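Local coordinates for hypothetical protein (Bacteroides ovatus, PDB 4EPS), which probably forms part of the tip of a fimbrium, a filamentous cell-surface appendage that mediates adhesion and biofilm formation, at residues 111-114 with 115-119; 54-58 with 59-63. All blocks are in the same frame, centred on the assembly; numbering follows the deposited sequence. Where two conformers were deposited one is given.

In the fold
Both contacts are local and fall in the N-terminal, fimbrillin-like part of the chain. Following the chain, residues 54-63 come first: interaction 2 closes a short turn inside the broken strand 55-67, which pairs antiparallel with strand 45-52 before it and strand 72-73 after it. After strand 87-92 the chain reaches interaction 1, where the short helix 111-115 ends and the backbone leaves toward helix 126-130. The two closures are in series, neither nested nor crossed. The centres of interaction 1 and interaction 2 lie about 20 Å apart, their nearest atoms about 8 Å. Gln95 borders both: it touches the Trp117 side chain of interaction 1, and its backbone O bonds Asn62 ND2 of interaction 2.

Interaction 1 (111-114 with 115-119)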
loop_
_atom_site.group_PDB
_atom_site.type_symbol
_atom_site.label_atom_id
_atom_site.label_comp_id
_atom_site.label_asym_id
_atom_site.label_seq_id
_atom_site.Cartn_x
_atom_site.Cartn_y
_atom_site.Cartn_z
ATOM N N ALA A 111 9.189 34.926 46.421
ATOM C CA ALA A 111 10.309 34.007 46.696
ATOM C C ALA A 111 9.963 32.972 47.814
ATOM O O ALA A 111 10.182 31.780 47.558
ATOM C CB ALA A 111 11.574 34.782 47.061
ATOM N N PRO A 112 9.368 33.341 48.992
ATOM C CA PRO A 112 9.067 32.307 50.015
ATOM C C PRO A 112 7.959 31.334 49.603
ATOM O O PRO A 112 8.000 30.169 49.978
ATOM C CB PRO A 112 8.634 33.127 51.237
ATOM C CG PRO A 112 9.178 34.527 50.982
ATOM C CD PRO A 112 9.035 34.691 49.506
ATOM N N LEU A 113 6.961 31.805 48.844
ATOM C CA LEU A 113 5.885 30.932 48.347
ATOM C C LEU A 113 6.495 29.844 47.463
ATOM O O LEU A 113 6.217 28.663 47.661
ATOM C CB LEU A 113 4.850 31.768 47.575
ATOM C CG LEU A 113 3.684 31.027 46.912
ATOM C CD1 LEU A 113 2.789 30.311 47.962
ATOM C CD2 LEU A 113 2.878 32.002 46.041
ATOM N N ALA A 114 7.388 30.244 46.539
ATOM C CA ALA A 114 8.051 29.318 45.627
ATOM C C ALA A 114 9.009 28.385 46.382
ATOM O O ALA A 114 8.986 27.176 46.140
ATOM C CB ALA A 114 8.797 30.092 44.554
ATOM N N ALA A 115 9.803 28.928 47.329
ATOM C CA ALA A 115 10.762 28.137 48.123
ATOM C C ALA A 115 10.078 27.027 48.947
ATOM O O ALA A 115 10.605 25.920 49.010
ATOM C CB ALA A 115 11.567 29.044 49.045
ATOM N N GLY A 116 8.926 27.321 49.544
ATOM C CA GLY A 116 8.197 26.347 50.352
ATOM C C GLY A 116 7.149 25.530 49.614
ATOM O O GLY A 116 6.442 24.726 50.231
ATOM N N TRP A 117 7.026 25.713 48.279
ATOM C CA TRP A 117 6.010 25.014 47.489
ATOM C C TRP A 117 6.273 23.513 47.495
ATOM O O TRP A 117 7.329 23.066 47.047
ATOM C CB TRP A 117 5.950 25.579 46.057
ATOM C CG TRP A 117 4.709 25.191 45.301
ATOM C CD1 TRP A 117 4.619 24.295 44.279
ATOM C CD2 TRP A 117 3.392 25.746 45.470
ATOM N NE1 TRP A 117 3.321 24.232 43.815
ATOM C CE2 TRP A 117 2.547 25.112 44.528
ATOM C CE3 TRP A 117 2.843 26.718 46.334
ATOM C CZ2 TRP A 117 1.186 25.421 44.415
ATOM C CZ3 TRP A 117 1.486 27.013 46.234
ATOM C CH2 TRP A 117 0.675 26.369 45.282
ATOM N N GLU A 118 5.319 22.749 48.035
ATOM C CA GLU A 118 5.433 21.294 48.151
ATOM C C GLU A 118 4.779 20.630 46.950
ATOM O O GLU A 118 3.558 20.702 46.780
ATOM C CB GLU A 118 4.823 20.785 49.471
ATOM C CG GLU A 118 5.466 21.384 50.715
ATOM C CD GLU A 118 4.834 20.975 52.033
ATOM O OE1 GLU A 118 3.600 21.131 52.182
ATOM O OE2 GLU A 118 5.584 20.522 52.927
ATOM N N LEU A 119 5.581 20.027 46.117
ATOM C CA LEU A 119 5.131 19.357 44.915
ATOM C C LEU A 119 5.138 17.864 45.133
ATOM O O LEU A 119 6.105 17.322 45.671
ATOM C CB LEU A 119 6.120 19.772 43.823
ATOM C CG LEU A 119 5.709 19.747 42.402
ATOM C CD1 LEU A 119 4.577 20.751 42.130
ATOM C CD2 LEU A 119 6.893 20.076 41.564
HETATM O O HOH W 1 9.768 24.518 45.992
#
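Trp117 lies side by side with Leu113, both pointing the same way, where the short helix 111-115 gives way to loop. Trp117 CB packs against carbonyl oxygens near the helix end, Ala114 O at 3.4 Å and Leu113 O nearly as close. With CG anti to the backbone N (chi1 -164°), the six-membered ring runs alongside the leucine: CE3 and CZ3 both meet Leu113 CD1, CE3 at 3.9 Å, in an oblique approach. Farther round the ring, NE1 donates to Gln132 O; the side chain also touches Leu134 and, on strand 148-174, Met159.

The backbone evidence for the helix end is a change of hydrogen-bond spacing. Ala115 N binds Ala111 O at 2.9 Å and Gly116 N binds Pro112 O at 3.0 Å, both from residue i+4 back to i. Trp117 N then turns to Ala114 O at 3.2 Å, from i+3 back to i, its donor 71° out of the carbonyl plane. A water lies within hydrogen-bonding distance of Ala114 O (2.8 Å) and Trp117 O (3.0 Å), but acceptors around it outnumber its protons. Ala114 O thus accepts the Trp117 N-H and probably a water proton, while the bonded NE1 lets the indole lie against apolar neighbours without leaving its N-H unpaired.

Interaction 2 (54-58 with 59-63); sequences GAILD and EINNM. With GOL (glycerol), chain Q.
Ile56 and Asn61 meet across a type I beta turn, Leu57 to Ile60, that interrupts strand 55-67. Their side chains cross at about a right angle. The isoleucine contributes its CG2 branch, which stands anti to the backbone N while CG1 lies beside that N; CG2 reaches Asn61 CG at 3.6 Å and Ile60 O at the same distance. Asn61 OD1 and ND2 are only slightly farther from this methyl, which sits over the flat face of the amide, almost directly above CG. The amide is brought there by chi1 of -171°, which sets Asn61 CG beside its own carbonyl carbon.

Leu57 and Ile60, at the two ends of the turn, make a looser apolar contact, CD1 to CD1 at 4.4 Å. The turn itself is closed by Ile60 N donating to Leu57 O at 3.0 Å. This bond is bent, with an N-H...O angle of 143°, and the donor lies above the carbonyl plane. Leu57 and Ile60 also both hydrogen-bond through the backbone to Ala50, which ties the turn to strand 45-52. Farther on, Asn62 and Met63 lie opposite the single residue Leu48, a G1 beta bulge in which Asn62 has a positive phi of 59°. Asn62 OD1 bonds with Tyr91 OH and Asn62 ND2 with Gln95 O.

A glycerol, probably from the crystallisation liquor, sits where the chain leaves the turn. Its C3 lies 3.7 Å from CG of selenomethionine Met63. Its O1 donates to Asp58 O at 2.7 Å and accepts a weak bond from Asn61 N at 2.9 Å.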
loop_
_atom_site.group_PDB
_atom_site.type_symbol
_atom_site.label_atom_id
_atom_site.label_comp_id
_atom_site.label_asym_id
_atom_site.label_seq_id
_atom_site.Cartn_x
_atom_site.Cartn_y
_atom_site.Cartn_z
ATOM N N GLY A 54 6.284 50.171 50.526
ATOM C CA GLY A 54 6.910 49.040 51.207
ATOM C C GLY A 54 6.041 48.221 52.140
ATOM O O GLY A 54 6.571 47.440 52.929
ATOM N N ALA A 55 4.711 48.370 52.056
ATOM C CA ALA A 55 3.769 47.602 52.877
ATOM C C ALA A 55 2.561 47.154 52.053
ATOM O O ALA A 55 2.073 47.913 51.212
ATOM C CB ALA A 55 3.298 48.431 54.066
ATOM N N ILE A 56 2.045 45.952 52.346
ATOM C CA ILE A 56 0.839 45.439 51.707
ATOM C C ILE A 56 -0.364 46.228 52.237
ATOM O O ILE A 56 -0.482 46.421 53.451
ATOM C CB ILE A 56 0.653 43.905 51.916
ATOM C CG1 ILE A 56 1.889 43.103 51.443
ATOM C CG2 ILE A 56 -0.617 43.417 51.218
ATOM C CD1 ILE A 56 1.999 41.658 52.009
ATOM N N LEU A 57 -1.246 46.684 51.330
ATOM C CA LEU A 57 -2.481 47.384 51.674
ATOM C C LEU A 57 -3.438 46.400 52.314
ATOM O O LEU A 57 -3.650 45.309 51.772
ATOM C CB LEU A 57 -3.134 48.038 50.433
ATOM C CG LEU A 57 -2.457 49.268 49.819
ATOM C CD1 LEU A 57 -3.246 49.750 48.619
ATOM C CD2 LEU A 57 -2.354 50.427 50.834
ATOM N N ASP A 58 -3.989 46.760 53.491
ATOM C CA ASP A 58 -4.934 45.912 54.229
ATOM C C ASP A 58 -6.149 45.551 53.399
ATOM O O ASP A 58 -6.706 44.466 53.576
ATOM C CB ASP A 58 -5.411 46.617 55.514
ATOM C CG ASP A 58 -4.333 46.883 56.549
ATOM O OD1 ASP A 58 -3.495 45.981 56.781
ATOM O OD2 ASP A 58 -4.381 47.959 57.193
ATOM N N GLU A 59 -6.583 46.465 52.517
ATOM C CA GLU A 59 -7.755 46.245 51.675
ATOM C C GLU A 59 -7.462 45.272 50.505
ATOM O O GLU A 59 -8.415 44.722 49.974
ATOM C CB GLU A 59 -8.320 47.581 51.139
ATOM C CG GLU A 59 -7.399 48.333 50.184
ATOM C CD GLU A 59 -7.989 49.557 49.510
ATOM O OE1 GLU A 59 -8.882 49.397 48.645
ATOM O OE2 GLU A 59 -7.509 50.677 49.805
ATOM N N ILE A 60 -6.178 45.102 50.086
ATOM C CA ILE A 60 -5.772 44.229 48.950
ATOM C C ILE A 60 -4.593 43.336 49.399
ATOM O O ILE A 60 -3.436 43.527 49.005
ATOM C CB ILE A 60 -5.447 45.032 47.635
ATOM C CG1 ILE A 60 -6.532 46.120 47.318
ATOM C CG2 ILE A 60 -5.295 44.054 46.429
ATOM C CD1 ILE A 60 -6.104 47.299 46.421
ATOM N N ASN A 61 -4.904 42.393 50.275
ATOM C CA ASN A 61 -3.935 41.494 50.874
ATOM C C ASN A 61 -4.421 40.078 50.673
ATOM O O ASN A 61 -5.319 39.628 51.386
ATOM C CB ASN A 61 -3.761 41.848 52.376
ATOM C CG ASN A 61 -2.627 41.133 53.073
ATOM O OD1 ASN A 61 -2.083 40.140 52.593
ATOM N ND2 ASN A 61 -2.236 41.636 54.230
ATOM N N ASN A 62 -3.879 39.389 49.637
ATOM C CA ASN A 62 -4.291 38.033 49.268
ATOM C C ASN A 62 -5.785 38.012 48.934
ATOM O O ASN A 62 -6.523 37.152 49.396
ATOM C CB ASN A 62 -3.937 36.996 50.358
ATOM C CG ASN A 62 -4.017 35.596 49.843
ATOM O OD1 ASN A 62 -3.774 35.352 48.660
ATOM N ND2 ASN A 62 -4.426 34.653 50.687
HETATM N N MSE A 63 -6.233 38.983 48.136
HETATM C CA MSE A 63 -7.634 39.072 47.754
HETATM C C MSE A 63 -7.942 38.052 46.651
HETATM O O MSE A 63 -7.267 38.055 45.617
HETATM C CB MSE A 63 -7.960 40.499 47.316
HETATM C CG MSE A 63 -9.433 40.736 47.081
HETATM SE SE MSE A 63 -9.739 42.566 46.422
HETATM C CE MSE A 63 -8.875 43.439 47.564
HETATM C C1 GOL Q . -8.007 41.661 51.103
HETATM O O1 GOL Q . -7.169 42.271 52.074
HETATM C C2 GOL Q . -8.997 40.735 51.765
HETATM O O2 GOL Q . -9.945 41.501 52.516
HETATM C C3 GOL Q . -9.712 39.922 50.713
HETATM O O3 GOL Q . -10.499 38.898 51.306
#